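Local atomic coordinates of carboxylesterase YbfK (Bacillus subtilis, PDB entry 4CCY), a protein that hydrolyses carboxylic esters to an alcohol and a carboxylate, as a cytoplasmic carboxylesterase of the alpha/beta hydrolase superfamily. Residues A[46-51]-A[82-87]; A[69-74]-A[275-280]; A[74-79]-A[282-287]. All coordinates share one frame; numbering follows the deposited sequence.

How the contacts relate
All three contacts are buried, with no touching residue fully exposed, yet their chemistry follows their place in the fold. Contact 1 lies within the central sheet, and backbone hydrogen bonds between antiparallel strands carry it. Contacts 2 and 3 both use helix 71-80 against the C-terminal part of the chain. Contact 2 joins the start of that helix to 275-280 through prolines, a leucine and one amide, on the side nearer the probable catalytic residues; contact 3 joins the following turns to helix 280-290 through an indole. N284 ties these two together by bonding N73 and P72. A hydroxyl pair, T83 with S78, connects the sheet of contact 1 to the helix of contact 3.

Contact 1. Residues A[46-51]-A[82-87]; sequences IIASGP and RTYAVD
The carbonyl oxygen of I47 is gripped by two donors. A85 N reaches I47 O at 2.8 Å with a nearly straight N-H...O angle of 173°, and a water that also bonds S49 OG and T83 OG1 gives it a second hydrogen. I47 N to A85 O, 2.9 Å, completes this hydrogen-bonded antiparallel pair; S49 and T83 form the next through reciprocal backbone bonds. The short strand axes accordingly run at 164°. On the face that carries I46, A48, Y84 and V86, I46 CG2 meets the edge of the Y84 ring, 3.9 Å from CD1, while I46 CD1 touches V86 CG2. R82 bends at chi2 (67°), bringing its guanidinium over the end of the partner strand: NH1 donates to G50 O at 2.9 Å, and A48 CB sits over one face, 3.5 Å from NH2. A salt bridge from NH2 to E33 fixes the group further. The T83 hydroxyl has its main partner in S78. Strand 33-37 flanks 42-49 and strand 56-60 pairs in parallel with 82-86, while helix 71-80 packs on the face carrying S49 and T83, through I74, W77 and S78.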
loop_
_atom_site.group_PDB
_atom_site.type_symbol
_atom_site.label_atom_id
_atom_site.label_comp_id
_atom_site.label_asym_id
_atom_site.label_seq_id
_atom_site.Cartn_x
_atom_site.Cartn_y
_atom_site.Cartn_z
ATOM N N ILE A 46 2.197 -4.569 12.905
ATOM C CA ILE A 46 1.399 -5.558 12.160
ATOM C C ILE A 46 0.001 -5.681 12.768
ATOM O O ILE A 46 -0.137 -5.767 13.985
ATOM C CB ILE A 46 2.040 -6.974 12.223
ATOM C CG1 ILE A 46 3.562 -6.939 11.989
ATOM C CG2 ILE A 46 1.289 -7.967 11.329
ATOM C CD1 ILE A 46 4.015 -6.638 10.580
ATOM N N ILE A 47 -1.029 -5.705 11.921
ATOM C CA ILE A 47 -2.343 -6.153 12.348
ATOM C C ILE A 47 -2.647 -7.480 11.647
ATOM O O ILE A 47 -2.753 -7.512 10.432
ATOM C CB ILE A 47 -3.445 -5.121 12.056
ATOM C CG1 ILE A 47 -3.123 -3.792 12.755
ATOM C CG2 ILE A 47 -4.798 -5.661 12.505
ATOM C CD1 ILE A 47 -4.052 -2.642 12.413
ATOM N N ALA A 48 -2.770 -8.559 12.425
ATOM C CA ALA A 48 -2.958 -9.916 11.891
ATOM C C ALA A 48 -4.370 -10.463 12.138
ATOM O O ALA A 48 -4.906 -10.361 13.246
ATOM C CB ALA A 48 -1.920 -10.867 12.481
ATOM N N SER A 49 -4.966 -11.037 11.101
ATOM C CA SER A 49 -6.326 -11.590 11.198
ATOM C C SER A 49 -6.436 -12.898 10.418
ATOM O O SER A 49 -5.542 -13.240 9.657
ATOM C CB SER A 49 -7.356 -10.581 10.686
ATOM O OG SER A 49 -6.988 -9.247 11.018
ATOM N N GLY A 50 -7.531 -13.628 10.616
ATOM C CA GLY A 50 -7.776 -14.829 9.830
ATOM C C GLY A 50 -7.228 -16.085 10.472
ATOM O O GLY A 50 -6.510 -15.999 11.465
ATOM N N PRO A 51 -7.569 -17.263 9.904
ATOM C CA PRO A 51 -7.208 -18.546 10.513
ATOM C C PRO A 51 -5.700 -18.750 10.514
ATOM O O PRO A 51 -5.043 -18.506 9.502
ATOM C CB PRO A 51 -7.899 -19.589 9.609
ATOM C CG PRO A 51 -8.826 -18.815 8.721
ATOM C CD PRO A 51 -8.250 -17.442 8.608
ATOM N N ARG A 82 -4.497 -16.032 6.302
ATOM C CA ARG A 82 -3.953 -15.350 7.455
ATOM C C ARG A 82 -3.356 -14.048 6.917
ATOM O O ARG A 82 -2.316 -14.070 6.255
ATOM C CB ARG A 82 -2.887 -16.216 8.129
ATOM C CG ARG A 82 -2.271 -15.609 9.386
ATOM C CD ARG A 82 -3.267 -15.491 10.535
ATOM N NE ARG A 82 -2.612 -15.018 11.761
ATOM C CZ ARG A 82 -3.239 -14.467 12.799
ATOM N NH1 ARG A 82 -4.559 -14.308 12.784
ATOM N NH2 ARG A 82 -2.544 -14.068 13.858
ATOM N N THR A 83 -4.048 -12.936 7.158
ATOM C CA THR A 83 -3.619 -11.626 6.658
ATOM C C THR A 83 -2.762 -10.883 7.664
ATOM O O THR A 83 -3.073 -10.839 8.856
ATOM C CB THR A 83 -4.806 -10.703 6.315
ATOM O OG1 THR A 83 -5.665 -10.597 7.467
ATOM C CG2 THR A 83 -5.590 -11.240 5.102
ATOM N N TYR A 84 -1.692 -10.288 7.160
ATOM C CA TYR A 84 -0.805 -9.454 7.940
ATOM C C TYR A 84 -0.792 -8.059 7.324
ATOM O O TYR A 84 -0.206 -7.860 6.273
ATOM C CB TYR A 84 0.598 -10.027 7.911
ATOM C CG TYR A 84 0.735 -11.408 8.528
ATOM C CD1 TYR A 84 0.728 -11.578 9.917
ATOM C CD2 TYR A 84 0.903 -12.537 7.722
ATOM C CE1 TYR A 84 0.887 -12.832 10.481
ATOM C CE2 TYR A 84 1.062 -13.801 8.281
ATOM C CZ TYR A 84 1.052 -13.944 9.654
ATOM O OH TYR A 84 1.203 -15.195 10.216
ATOM N N ALA A 85 -1.443 -7.102 7.978
ATOM C CA ALA A 85 -1.480 -5.732 7.478
ATOM C C ALA A 85 -0.299 -4.968 8.069
ATOM O O ALA A 85 -0.236 -4.714 9.284
ATOM C CB ALA A 85 -2.801 -5.058 7.823
ATOM N N VAL A 86 0.629 -4.606 7.193
ATOM C CA VAL A 86 1.934 -4.086 7.602
ATOM C C VAL A 86 1.983 -2.562 7.423
ATOM O O VAL A 86 1.704 -2.054 6.323
ATOM C CB VAL A 86 3.060 -4.753 6.774
ATOM C CG1 VAL A 86 4.429 -4.202 7.158
ATOM C CG2 VAL A 86 3.007 -6.278 6.901
ATOM N N ASP A 87 2.353 -1.851 8.495
ATOM C CA ASP A 87 2.481 -0.385 8.448
ATOM C C ASP A 87 3.840 -0.039 7.873
ATOM O O ASP A 87 4.858 -0.384 8.452
ATOM C CB ASP A 87 2.302 0.264 9.837
ATOM C CG ASP A 87 0.837 0.554 10.177
ATOM O OD1 ASP A 87 -0.061 0.213 9.365
ATOM O OD2 ASP A 87 0.565 1.093 11.279
HETATM O O HOH W 1 -5.149 -8.359 9.268
HETATM O O HOH W 2 -5.318 -12.716 14.930
#

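Contact 2. Residues A[69-74]-A[275-280]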
loop_
_atom_site.group_PDB
_atom_site.type_symbol
_atom_site.label_atom_id
_atom_site.label_comp_id
_atom_site.label_asym_id
_atom_site.label_seq_id
_atom_site.Cartn_x
_atom_site.Cartn_y
_atom_site.Cartn_z
ATOM N N MET A 69 -6.825 1.461 6.467
ATOM C CA MET A 69 -7.563 1.550 5.192
ATOM C C MET A 69 -8.104 0.209 4.675
ATOM O O MET A 69 -8.980 0.189 3.809
ATOM C CB MET A 69 -6.718 2.230 4.105
ATOM C CG MET A 69 -5.468 1.451 3.700
ATOM S SD MET A 69 -4.910 1.924 2.056
ATOM C CE MET A 69 -6.008 0.924 1.044
ATOM N N TRP A 70 -7.607 -0.900 5.212
ATOM C CA TRP A 70 -8.112 -2.217 4.822
ATOM C C TRP A 70 -9.422 -2.653 5.453
ATOM O O TRP A 70 -9.874 -3.773 5.201
ATOM C CB TRP A 70 -7.044 -3.304 5.030
ATOM C CG TRP A 70 -5.773 -3.024 4.272
ATOM C CD1 TRP A 70 -4.517 -2.722 4.796
ATOM C CD2 TRP A 70 -5.597 -2.975 2.813
ATOM N NE1 TRP A 70 -3.606 -2.513 3.793
ATOM C CE2 TRP A 70 -4.188 -2.650 2.581
ATOM C CE3 TRP A 70 -6.439 -3.177 1.712
ATOM C CZ2 TRP A 70 -3.663 -2.532 1.298
ATOM C CZ3 TRP A 70 -5.905 -3.043 0.428
ATOM C CH2 TRP A 70 -4.549 -2.735 0.224
ATOM N N TYR A 71 -10.065 -1.802 6.252
ATOM C CA TYR A 71 -11.332 -2.215 6.910
ATOM C C TYR A 71 -12.417 -2.791 5.962
ATOM O O TYR A 71 -13.090 -3.738 6.336
ATOM C CB TYR A 71 -11.913 -1.126 7.844
ATOM C CG TYR A 71 -12.519 0.041 7.112
ATOM C CD1 TYR A 71 -13.863 0.021 6.699
ATOM C CD2 TYR A 71 -11.751 1.155 6.792
ATOM C CE1 TYR A 71 -14.409 1.083 5.989
ATOM C CE2 TYR A 71 -12.296 2.222 6.081
ATOM C CZ TYR A 71 -13.617 2.182 5.689
ATOM O OH TYR A 71 -14.148 3.247 4.984
ATOM N N PRO A 72 -12.585 -2.243 4.736
ATOM C CA PRO A 72 -13.691 -2.827 3.950
ATOM C C PRO A 72 -13.282 -4.042 3.105
ATOM O O PRO A 72 -14.098 -4.594 2.375
ATOM C CB PRO A 72 -14.105 -1.671 3.039
ATOM C CG PRO A 72 -12.852 -0.886 2.845
ATOM C CD PRO A 72 -11.964 -1.103 4.031
ATOM N N ASN A 73 -12.019 -4.442 3.195
ATOM C CA ASN A 73 -11.529 -5.600 2.460
ATOM C C ASN A 73 -11.153 -6.759 3.383
ATOM O O ASN A 73 -11.120 -7.915 2.958
ATOM C CB ASN A 73 -10.328 -5.190 1.626
ATOM C CG ASN A 73 -10.510 -3.830 0.995
ATOM O OD1 ASN A 73 -9.965 -2.853 1.487
ATOM N ND2 ASN A 73 -11.314 -3.751 -0.073
ATOM N N ILE A 74 -10.883 -6.441 4.648
ATOM C CA ILE A 74 -10.244 -7.407 5.537
ATOM C C ILE A 74 -11.098 -8.634 5.876
ATOM O O ILE A 74 -10.568 -9.742 5.975
ATOM C CB ILE A 74 -9.592 -6.742 6.785
ATOM C CG1 ILE A 74 -8.553 -7.673 7.412
ATOM C CG2 ILE A 74 -10.619 -6.238 7.782
ATOM C CD1 ILE A 74 -7.295 -7.760 6.567
ATOM N N LEU A 275 -9.036 2.634 -5.142
ATOM C CA LEU A 275 -9.874 1.579 -5.698
ATOM C C LEU A 275 -10.378 0.564 -4.669
ATOM O O LEU A 275 -11.531 0.122 -4.750
ATOM C CB LEU A 275 -9.137 0.886 -6.857
ATOM C CG LEU A 275 -9.761 -0.239 -7.694
ATOM C CD1 LEU A 275 -11.228 0.018 -8.040
ATOM C CD2 LEU A 275 -8.930 -0.444 -8.966
ATOM N N SER A 276 -9.539 0.191 -3.709
ATOM C CA SER A 276 -9.962 -0.785 -2.705
ATOM C C SER A 276 -11.006 -0.198 -1.746
ATOM O O SER A 276 -11.784 -0.946 -1.138
ATOM C CB SER A 276 -8.766 -1.333 -1.932
ATOM O OG SER A 276 -8.073 -0.278 -1.290
ATOM N N LEU A 277 -11.014 1.131 -1.612
ATOM C CA LEU A 277 -11.978 1.822 -0.754
ATOM C C LEU A 277 -13.272 2.181 -1.486
ATOM O O LEU A 277 -14.356 2.131 -0.895
ATOM C CB LEU A 277 -11.364 3.082 -0.129
ATOM C CG LEU A 277 -10.351 2.911 1.016
ATOM C CD1 LEU A 277 -9.531 4.180 1.181
ATOM C CD2 LEU A 277 -11.021 2.515 2.334
ATOM N N GLU A 278 -13.143 2.543 -2.760
ATOM C CA GLU A 278 -14.275 2.958 -3.605
ATOM C C GLU A 278 -15.141 1.824 -4.135
ATOM O O GLU A 278 -16.356 1.972 -4.253
ATOM C CB GLU A 278 -13.744 3.704 -4.813
ATOM C CG GLU A 278 -13.904 5.197 -4.722
ATOM C CD GLU A 278 -13.538 5.891 -6.015
ATOM O OE1 GLU A 278 -12.334 5.952 -6.319
ATOM O OE2 GLU A 278 -14.462 6.356 -6.718
ATOM N N GLN A 279 -14.503 0.722 -4.517
ATOM C CA GLN A 279 -15.216 -0.438 -5.053
ATOM C C GLN A 279 -14.818 -1.698 -4.294
ATOM O O GLN A 279 -14.312 -2.655 -4.906
ATOM C CB GLN A 279 -14.932 -0.613 -6.555
ATOM C CG GLN A 279 -15.370 0.549 -7.433
ATOM C CD GLN A 279 -16.882 0.667 -7.544
ATOM O OE1 GLN A 279 -17.621 -0.240 -7.156
ATOM N NE2 GLN A 279 -17.346 1.776 -8.093
ATOM N N PRO A 280 -15.042 -1.705 -2.959
ATOM C CA PRO A 280 -14.559 -2.818 -2.152
ATOM C C PRO A 280 -15.197 -4.164 -2.534
ATOM O O PRO A 280 -14.510 -5.179 -2.490
ATOM C CB PRO A 280 -14.953 -2.423 -0.721
ATOM C CG PRO A 280 -16.080 -1.462 -0.869
ATOM C CD PRO A 280 -15.776 -0.712 -2.140
HETATM O O HOH W 3 -9.290 -0.368 1.174
#
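L277 and P72 form the apolar centre, where L277 CD2 lies 3.9 Å from P72 CG. The same methyl approaches the Y71 ring obliquely, 4.0 Å from CE2, the two side chains crossing at about a right angle, and it also rests against the backbone oxygen of M69. One turn further on, the two prolines meet through P72 CB and P280 CB, 3.9 Å apart, where the backbones come nearest to each other. M69 forms the inner flank. Its CE lies over one face of the W70 ring and 3.3 Å from S276 OG, a bend at chi3 (-82°) helping to bring it there.

Polar atoms border this apolar patch. A water receives the hydrogen of S276 OG at 2.7 Å and donates to M69 O and N73 OD1, so its bonding directions are all defined. N73 ND2 donates to S276 O at 3.0 Å; the N-H...O angle is 172° and the acceptor lies in the amide plane, although the donor stands 25° out of the carbonyl plane. The other main partner of ND2 is N284 OD1. With a leucine in place of N73, S276 O and the water would probably each lose a mate, and N284 OD1 would lose its donor.

The sequence is consistent with this bond to S276 O: the residue four places on is P280, whose nitrogen has no hydrogen to offer, and the amide of N73 supplies the donor that the proline cannot. M69 is about 7 Å from S129 and L277 about 8 Å from H273, side chain to side chain; S129 and H273 are assigned to the charge relay by similarity. The chemistry thus implies a buried joint near the probable catalytic centre, apolar at its middle, with its polar atoms matched by directed bonds.

Contact 3. Residues A[74-79]-A[282-287]; sequences IAAWSS and YVNQRV
Helices 74-79 and 282-287 run nearly parallel, with 15° between their N-to-C directions and 9.4 Å between the axes of these short segments at closest approach. A76 and N284 mark the nearest backbone approach, their CA atoms 6.2 Å apart. A small residue suits this position, since A76 CB comes to 3.8 Å from N284 CB. Helix 74-79 is also kinked: the nitrogens of A76 and S79 make no bond to the preceding turn.

W77 carries most of the remaining contact. Its CG is anti to the carbonyl carbon (chi1 -61°), and the indole extends across the groove to helix 282-287 with its NE1 edge leading. NE1 donates to N284 O at 3.0 Å with an N-H...O angle of 157°. The bond lies in the ring plane and also in the carbonyl plane, where it uses a lone pair of the oxygen. The indole is therefore fixed in direction as well as in distance. V287 CG1 sits 3.5 Å above one face, offset toward the rim, and N284 OD1 lies over the opposite face. V283 adds its CG1 at 4.0 Å from W77 CZ2, so three residues of one helix enclose the reaching edge of the ring.

The side-chain amide of N284 is committed to the preceding turn of the first helix: with OD1 already engaged by N73, ND2 bonds the oxygen of P72. W77 also rests on L57 and L59 of strand 56-60 and on T83 of strand 82-86. Helix 71-80 is the connection of the beta-alpha-beta crossover between those two strands. Its pairing with the last helix, 280-290, on the same side of the central sheet is characteristic of the alpha/beta hydrolase fold.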
loop_
_atom_site.group_PDB
_atom_site.type_symbol
_atom_site.label_atom_id
_atom_site.label_comp_id
_atom_site.label_asym_id
_atom_site.label_seq_id
_atom_site.Cartn_x
_atom_site.Cartn_y
_atom_site.Cartn_z
ATOM N N ILE A 74 -10.883 -6.441 4.648
ATOM C CA ILE A 74 -10.244 -7.407 5.537
ATOM C C ILE A 74 -11.098 -8.634 5.876
ATOM O O ILE A 74 -10.568 -9.742 5.975
ATOM C CB ILE A 74 -9.592 -6.742 6.785
ATOM C CG1 ILE A 74 -8.553 -7.673 7.412
ATOM C CG2 ILE A 74 -10.619 -6.238 7.782
ATOM C CD1 ILE A 74 -7.295 -7.760 6.567
ATOM N N ALA A 75 -12.407 -8.459 6.025
ATOM C CA ALA A 75 -13.259 -9.627 6.317
ATOM C C ALA A 75 -13.228 -10.652 5.173
ATOM O O ALA A 75 -13.038 -11.845 5.420
ATOM C CB ALA A 75 -14.692 -9.219 6.644
ATOM N N ALA A 76 -13.398 -10.190 3.935
ATOM C CA ALA A 76 -13.358 -11.095 2.770
ATOM C C ALA A 76 -12.033 -11.866 2.672
ATOM O O ALA A 76 -12.021 -13.090 2.499
ATOM C CB ALA A 76 -13.625 -10.331 1.481
ATOM N N TRP A 77 -10.917 -11.152 2.811
ATOM C CA TRP A 77 -9.608 -11.773 2.617
ATOM C C TRP A 77 -9.152 -12.640 3.762
ATOM O O TRP A 77 -8.358 -13.568 3.567
ATOM C CB TRP A 77 -8.566 -10.729 2.262
ATOM C CG TRP A 77 -8.886 -9.999 0.975
ATOM C CD1 TRP A 77 -9.711 -10.431 -0.072
ATOM C CD2 TRP A 77 -8.378 -8.690 0.550
ATOM N NE1 TRP A 77 -9.755 -9.495 -1.076
ATOM C CE2 TRP A 77 -8.975 -8.425 -0.767
ATOM C CE3 TRP A 77 -7.528 -7.739 1.112
ATOM C CZ2 TRP A 77 -8.716 -7.256 -1.465
ATOM C CZ3 TRP A 77 -7.268 -6.573 0.392
ATOM C CH2 TRP A 77 -7.848 -6.335 -0.861
ATOM N N SER A 78 -9.672 -12.372 4.957
ATOM C CA SER A 78 -9.265 -13.120 6.151
ATOM C C SER A 78 -10.152 -14.321 6.451
ATOM O O SER A 78 -9.992 -14.947 7.497
ATOM C CB SER A 78 -9.163 -12.197 7.371
ATOM O OG SER A 78 -8.230 -11.157 7.102
ATOM N N SER A 79 -11.076 -14.644 5.539
ATOM C CA SER A 79 -11.798 -15.912 5.604
ATOM C C SER A 79 -10.859 -17.034 5.181
ATOM O O SER A 79 -10.847 -18.100 5.792
ATOM C CB SER A 79 -13.021 -15.925 4.678
ATOM O OG SER A 79 -13.754 -14.716 4.756
ATOM N N TYR A 282 -16.243 -5.322 -5.507
ATOM C CA TYR A 282 -15.532 -5.837 -6.676
ATOM C C TYR A 282 -14.082 -6.251 -6.389
ATOM O O TYR A 282 -13.686 -7.375 -6.723
ATOM C CB TYR A 282 -15.566 -4.869 -7.859
ATOM C CG TYR A 282 -14.789 -5.446 -9.023
ATOM C CD1 TYR A 282 -15.280 -6.554 -9.739
ATOM C CD2 TYR A 282 -13.538 -4.940 -9.363
ATOM C CE1 TYR A 282 -14.550 -7.110 -10.786
ATOM C CE2 TYR A 282 -12.806 -5.492 -10.403
ATOM C CZ TYR A 282 -13.312 -6.567 -11.106
ATOM O OH TYR A 282 -12.564 -7.085 -12.117
ATOM N N VAL A 283 -13.308 -5.344 -5.788
ATOM C CA VAL A 283 -11.905 -5.604 -5.444
ATOM C C VAL A 283 -11.780 -6.817 -4.522
ATOM O O VAL A 283 -10.915 -7.664 -4.746
ATOM C CB VAL A 283 -11.198 -4.345 -4.843
ATOM C CG1 VAL A 283 -9.818 -4.662 -4.279
ATOM C CG2 VAL A 283 -11.057 -3.256 -5.886
ATOM N N ASN A 284 -12.639 -6.910 -3.503
ATOM C CA ASN A 284 -12.618 -8.054 -2.579
ATOM C C ASN A 284 -12.644 -9.407 -3.305
ATOM O O ASN A 284 -11.763 -10.255 -3.102
ATOM C CB ASN A 284 -13.769 -7.980 -1.560
ATOM C CG ASN A 284 -13.544 -6.911 -0.488
ATOM O OD1 ASN A 284 -12.504 -6.249 -0.454
ATOM N ND2 ASN A 284 -14.523 -6.738 0.381
ATOM N N GLN A 285 -13.640 -9.587 -4.174
ATOM C CA GLN A 285 -13.806 -10.850 -4.890
ATOM C C GLN A 285 -12.744 -11.067 -5.975
ATOM O O GLN A 285 -12.244 -12.187 -6.135
ATOM C CB GLN A 285 -15.237 -11.006 -5.443
ATOM C CG GLN A 285 -15.476 -12.312 -6.214
ATOM C CD GLN A 285 -15.186 -13.550 -5.386
ATOM O OE1 GLN A 285 -15.894 -13.839 -4.428
ATOM N NE2 GLN A 285 -14.135 -14.281 -5.745
ATOM N N ARG A 286 -12.386 -10.007 -6.697
ATOM C CA ARG A 286 -11.383 -10.103 -7.760
ATOM C C ARG A 286 -10.045 -10.596 -7.217
ATOM O O ARG A 286 -9.378 -11.430 -7.827
ATOM C CB ARG A 286 -11.195 -8.762 -8.455
ATOM C CG ARG A 286 -10.140 -8.787 -9.543
ATOM C CD ARG A 286 -10.670 -9.511 -10.776
ATOM N NE ARG A 286 -9.673 -9.709 -11.828
ATOM C CZ ARG A 286 -8.878 -10.775 -11.936
ATOM N NH1 ARG A 286 -8.915 -11.760 -11.040
ATOM N NH2 ARG A 286 -8.020 -10.845 -12.958
ATOM N N VAL A 287 -9.658 -10.060 -6.069
ATOM C CA VAL A 287 -8.440 -10.484 -5.398
ATOM C C VAL A 287 -8.558 -11.924 -4.884
ATOM O O VAL A 287 -7.637 -12.705 -5.071
ATOM C CB VAL A 287 -8.031 -9.473 -4.296
ATOM C CG1 VAL A 287 -6.938 -10.022 -3.390
ATOM C CG2 VAL A 287 -7.590 -8.161 -4.948
#